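Local coordinates for protein transcriptional regulator KdgR (Pseudomonas aeruginosa, PDB 5Y6I) that probably binds DNA as a transcription factor of the IclR family, through a helix-turn-helix domain joined to a GAF-like C-terminal domain, at residues Val21-Leu32 and His44-Tyr55. Residues are numbered along the deposited sequence; the frame is centred on the assembly and turned at random.
Sequences VGTDILKALAEL and HVGMPASKVHRY
H44 NE2 gives a hydrogen bond to E31 OE2, 3.2 Å long and bent to 146° at the hydrogen. The carboxylate is met from well above its plane and lies nearly upright against the imidazole, the two planes 72° apart. L32 CD2 sits over the centre of one face of the same ring in a CH-pi contact, while A28 CB comes to its edge, in plane. The same methyl, A28 CB, also packs on V45 CG1, in the residue after H44. The M47 side chain points toward helix 21-31: it bends at the CG-SD bond, bringing CE 3.5 Å from V21 CG2 and equally near I25 CG1. The other branch of V21, CG1, presses over the Y55 ring 3.6 Å from its centroid, and I25 CD1 reaches Y55 CB. Helices 21-31 and 49-55 cross at -93°, their axes 10.4 Å apart at closest approach. Between helices 38-45 and 49-61 lies the turn of the helix-turn-helix, with G46 at positive phi. Aliphatic and sulfur contacts thus hold the first helix of this domain against the turn and the probable recognition helix, while the H44-E31 pair adds a single bent, off-plane bond, probably a modest contribution beside the apolar packing.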
loop_
_atom_site.group_PDB
_atom_site.type_symbol
_atom_site.label_atom_id
_atom_site.label_comp_id
_atom_site.label_asym_id
_atom_site.label_seq_id
_atom_site.Cartn_x
_atom_site.Cartn_y
_atom_site.Cartn_z
ATOM N N VAL A 21 -25.194 2.799 -7.941
ATOM C CA VAL A 21 -25.732 2.447 -6.635
ATOM C C VAL A 21 -25.037 1.216 -6.076
ATOM O O VAL A 21 -24.730 1.163 -4.881
ATOM C CB VAL A 21 -27.259 2.272 -6.744
ATOM C CG1 VAL A 21 -27.589 1.125 -7.639
ATOM C CG2 VAL A 21 -27.867 2.073 -5.373
ATOM N N GLY A 22 -24.729 0.240 -6.921
ATOM C CA GLY A 22 -23.999 -0.924 -6.483
ATOM C C GLY A 22 -22.696 -0.575 -5.794
ATOM O O GLY A 22 -22.504 -0.909 -4.618
ATOM N N THR A 23 -21.779 0.096 -6.499
ATOM C CA THR A 23 -20.506 0.377 -5.857
ATOM C C THR A 23 -20.600 1.548 -4.895
ATOM O O THR A 23 -19.781 1.635 -3.973
ATOM C CB THR A 23 -19.408 0.617 -6.890
ATOM O OG1 THR A 23 -19.826 1.617 -7.830
ATOM C CG2 THR A 23 -19.068 -0.695 -7.601
ATOM N N ASP A 24 -21.590 2.428 -5.061
ATOM C CA ASP A 24 -21.857 3.387 -3.996
ATOM C C ASP A 24 -22.187 2.670 -2.691
ATOM O O ASP A 24 -21.825 3.143 -1.609
ATOM C CB ASP A 24 -22.988 4.336 -4.390
ATOM C CG ASP A 24 -22.579 5.343 -5.481
ATOM O OD1 ASP A 24 -21.364 5.611 -5.675
ATOM O OD2 ASP A 24 -23.499 5.889 -6.139
ATOM N N ILE A 25 -22.842 1.514 -2.770
ATOM C CA ILE A 25 -23.090 0.731 -1.569
ATOM C C ILE A 25 -21.803 0.064 -1.094
ATOM O O ILE A 25 -21.500 0.049 0.106
ATOM C CB ILE A 25 -24.206 -0.294 -1.822
ATOM C CG1 ILE A 25 -25.537 0.430 -2.000
ATOM C CG2 ILE A 25 -24.284 -1.288 -0.672
ATOM C CD1 ILE A 25 -26.685 -0.498 -2.357
ATOM N N LEU A 26 -21.029 -0.500 -2.026
ATOM C CA LEU A 26 -19.774 -1.128 -1.645
ATOM C C LEU A 26 -18.859 -0.121 -0.972
ATOM O O LEU A 26 -18.154 -0.445 -0.007
ATOM C CB LEU A 26 -19.112 -1.737 -2.874
ATOM C CG LEU A 26 -17.754 -2.421 -2.766
ATOM C CD1 LEU A 26 -17.817 -3.687 -1.913
ATOM C CD2 LEU A 26 -17.244 -2.746 -4.169
ATOM N N LYS A 27 -18.891 1.121 -1.444
ATOM C CA LYS A 27 -18.036 2.145 -0.873
ATOM C C LYS A 27 -18.457 2.468 0.552
ATOM O O LYS A 27 -17.614 2.769 1.406
ATOM C CB LYS A 27 -18.072 3.402 -1.753
ATOM C CG LYS A 27 -17.331 4.594 -1.179
ATOM C CD LYS A 27 -17.791 5.911 -1.787
ATOM C CE LYS A 27 -17.325 6.055 -3.228
ATOM N NZ LYS A 27 -17.521 7.438 -3.762
ATOM N N ALA A 28 -19.746 2.426 0.835
ATOM C CA ALA A 28 -20.164 2.733 2.196
ATOM C C ALA A 28 -20.041 1.545 3.135
ATOM O O ALA A 28 -19.934 1.741 4.349
ATOM C CB ALA A 28 -21.600 3.220 2.213
ATOM N N LEU A 29 -20.085 0.325 2.604
ATOM C CA LEU A 29 -19.801 -0.848 3.416
ATOM C C LEU A 29 -18.359 -0.803 3.911
ATOM O O LEU A 29 -18.099 -0.982 5.106
ATOM C CB LEU A 29 -20.092 -2.112 2.598
ATOM C CG LEU A 29 -20.131 -3.517 3.201
ATOM C CD1 LEU A 29 -21.378 -3.741 4.041
ATOM C CD2 LEU A 29 -20.052 -4.574 2.100
ATOM N N ALA A 30 -17.412 -0.503 3.012
ATOM C CA ALA A 30 -16.012 -0.348 3.408
ATOM C C ALA A 30 -15.845 0.744 4.459
ATOM O O ALA A 30 -15.060 0.602 5.404
ATOM C CB ALA A 30 -15.161 -0.032 2.181
ATOM N N GLU A 31 -16.545 1.842 4.256
ATOM C CA GLU A 31 -16.504 2.954 5.170
ATOM C C GLU A 31 -17.052 2.568 6.520
ATOM O O GLU A 31 -16.698 3.152 7.517
ATOM C CB GLU A 31 -17.320 4.114 4.618
ATOM C CG GLU A 31 -16.514 5.117 3.832
ATOM C CD GLU A 31 -17.346 6.261 3.313
ATOM O OE1 GLU A 31 -17.559 6.327 2.098
ATOM O OE2 GLU A 31 -17.772 7.112 4.115
ATOM N N LEU A 32 -17.898 1.554 6.569
ATOM C CA LEU A 32 -18.484 1.157 7.826
ATOM C C LEU A 32 -17.725 0.079 8.538
ATOM O O LEU A 32 -18.220 -0.986 8.794
ATOM C CB LEU A 32 -19.967 0.831 7.689
ATOM C CG LEU A 32 -20.869 2.052 7.467
ATOM C CD1 LEU A 32 -22.293 1.659 7.182
ATOM C CD2 LEU A 32 -20.848 3.023 8.621
ATOM N N HIS A 44 -26.075 5.614 5.856
ATOM C CA HIS A 44 -24.814 6.152 5.369
ATOM C C HIS A 44 -24.946 6.614 3.923
ATOM O O HIS A 44 -24.714 7.787 3.614
ATOM C CB HIS A 44 -23.703 5.113 5.521
ATOM C CG HIS A 44 -22.368 5.713 5.830
ATOM N ND1 HIS A 44 -22.164 6.559 6.900
ATOM C CD2 HIS A 44 -21.174 5.600 5.204
ATOM C CE1 HIS A 44 -20.899 6.936 6.924
ATOM N NE2 HIS A 44 -20.277 6.365 5.908
ATOM N N VAL A 45 -25.343 5.711 3.018
ATOM C CA VAL A 45 -25.501 6.078 1.609
ATOM C C VAL A 45 -26.788 6.817 1.301
ATOM O O VAL A 45 -27.054 7.071 0.123
ATOM C CB VAL A 45 -25.534 4.894 0.623
ATOM C CG1 VAL A 45 -24.378 4.022 0.797
ATOM C CG2 VAL A 45 -26.784 4.076 0.828
ATOM N N GLY A 46 -27.615 7.118 2.296
ATOM C CA GLY A 46 -28.836 7.874 2.057
ATOM C C GLY A 46 -29.811 7.299 1.054
ATOM O O GLY A 46 -30.327 8.040 0.212
ATOM N N MET A 47 -30.090 6.009 1.120
ATOM C CA MET A 47 -31.113 5.389 0.298
ATOM C C MET A 47 -32.070 4.587 1.165
ATOM O O MET A 47 -31.740 4.223 2.302
ATOM C CB MET A 47 -30.470 4.486 -0.759
ATOM C CG MET A 47 -29.292 5.125 -1.418
ATOM S SD MET A 47 -28.681 4.154 -2.800
ATOM C CE MET A 47 -28.228 2.651 -1.953
ATOM N N PRO A 48 -33.286 4.339 0.677
ATOM C CA PRO A 48 -34.237 3.514 1.444
ATOM C C PRO A 48 -33.662 2.144 1.785
ATOM O O PRO A 48 -32.908 1.557 1.005
ATOM C CB PRO A 48 -35.442 3.400 0.502
ATOM C CG PRO A 48 -35.338 4.570 -0.432
ATOM C CD PRO A 48 -33.969 5.183 -0.327
ATOM N N ALA A 49 -34.023 1.638 2.971
ATOM C CA ALA A 49 -33.468 0.366 3.430
ATOM C C ALA A 49 -33.776 -0.760 2.463
ATOM O O ALA A 49 -32.950 -1.662 2.287
ATOM C CB ALA A 49 -33.998 0.002 4.814
ATOM N N SER A 50 -34.938 -0.710 1.806
ATOM C CA SER A 50 -35.350 -1.804 0.930
ATOM C C SER A 50 -34.463 -1.895 -0.308
ATOM O O SER A 50 -34.003 -2.986 -0.674
ATOM C CB SER A 50 -36.829 -1.656 0.557
ATOM O OG SER A 50 -37.193 -0.307 0.285
ATOM N N LYS A 51 -34.181 -0.763 -0.959
ATOM C CA LYS A 51 -33.265 -0.812 -2.095
ATOM C C LYS A 51 -31.871 -1.266 -1.668
ATOM O O LYS A 51 -31.208 -1.999 -2.410
ATOM C CB LYS A 51 -33.212 0.550 -2.803
ATOM C CG LYS A 51 -31.982 0.786 -3.660
ATOM C CD LYS A 51 -32.144 2.008 -4.586
ATOM C CE LYS A 51 -31.645 3.293 -3.927
ATOM N NZ LYS A 51 -32.015 4.576 -4.609
ATOM N N VAL A 52 -31.415 -0.880 -0.473
ATOM C CA VAL A 52 -30.095 -1.342 -0.037
ATOM C C VAL A 52 -30.107 -2.853 0.119
ATOM O O VAL A 52 -29.233 -3.558 -0.404
ATOM C CB VAL A 52 -29.644 -0.631 1.258
ATOM C CG1 VAL A 52 -28.272 -1.159 1.732
ATOM C CG2 VAL A 52 -29.559 0.863 1.029
ATOM N N HIS A 53 -31.122 -3.379 0.809
ATOM C CA HIS A 53 -31.214 -4.829 0.959
ATOM C C HIS A 53 -31.212 -5.540 -0.389
ATOM O O HIS A 53 -30.589 -6.597 -0.524
ATOM C CB HIS A 53 -32.457 -5.231 1.753
ATOM C CG HIS A 53 -32.716 -6.701 1.712
ATOM N ND1 HIS A 53 -32.136 -7.580 2.600
ATOM C CD2 HIS A 53 -33.428 -7.455 0.844
ATOM C CE1 HIS A 53 -32.502 -8.812 2.295
ATOM N NE2 HIS A 53 -33.288 -8.762 1.235
ATOM N N ARG A 54 -31.879 -4.974 -1.399
ATOM C CA ARG A 54 -31.927 -5.621 -2.706
ATOM C C ARG A 54 -30.542 -5.699 -3.325
ATOM O O ARG A 54 -30.118 -6.768 -3.783
ATOM C CB ARG A 54 -32.894 -4.883 -3.638
ATOM C CG ARG A 54 -33.553 -5.816 -4.642
ATOM C CD ARG A 54 -34.767 -5.198 -5.307
ATOM N NE ARG A 54 -35.569 -4.378 -4.400
ATOM C CZ ARG A 54 -35.884 -3.109 -4.650
ATOM N NH1 ARG A 54 -35.453 -2.542 -5.773
ATOM N NH2 ARG A 54 -36.623 -2.412 -3.787
ATOM N N TYR A 55 -29.812 -4.575 -3.331
ATOM C CA TYR A 55 -28.479 -4.558 -3.933
ATOM C C TYR A 55 -27.458 -5.276 -3.066
ATOM O O TYR A 55 -26.482 -5.817 -3.595
ATOM C CB TYR A 55 -28.020 -3.124 -4.205
ATOM C CG TYR A 55 -28.681 -2.476 -5.399
ATOM C CD1 TYR A 55 -29.878 -1.789 -5.261
ATOM C CD2 TYR A 55 -28.105 -2.553 -6.664
ATOM C CE1 TYR A 55 -30.489 -1.201 -6.342
ATOM C CE2 TYR A 55 -28.714 -1.975 -7.756
ATOM C CZ TYR A 55 -29.908 -1.294 -7.588
ATOM O OH TYR A 55 -30.528 -0.697 -8.665
#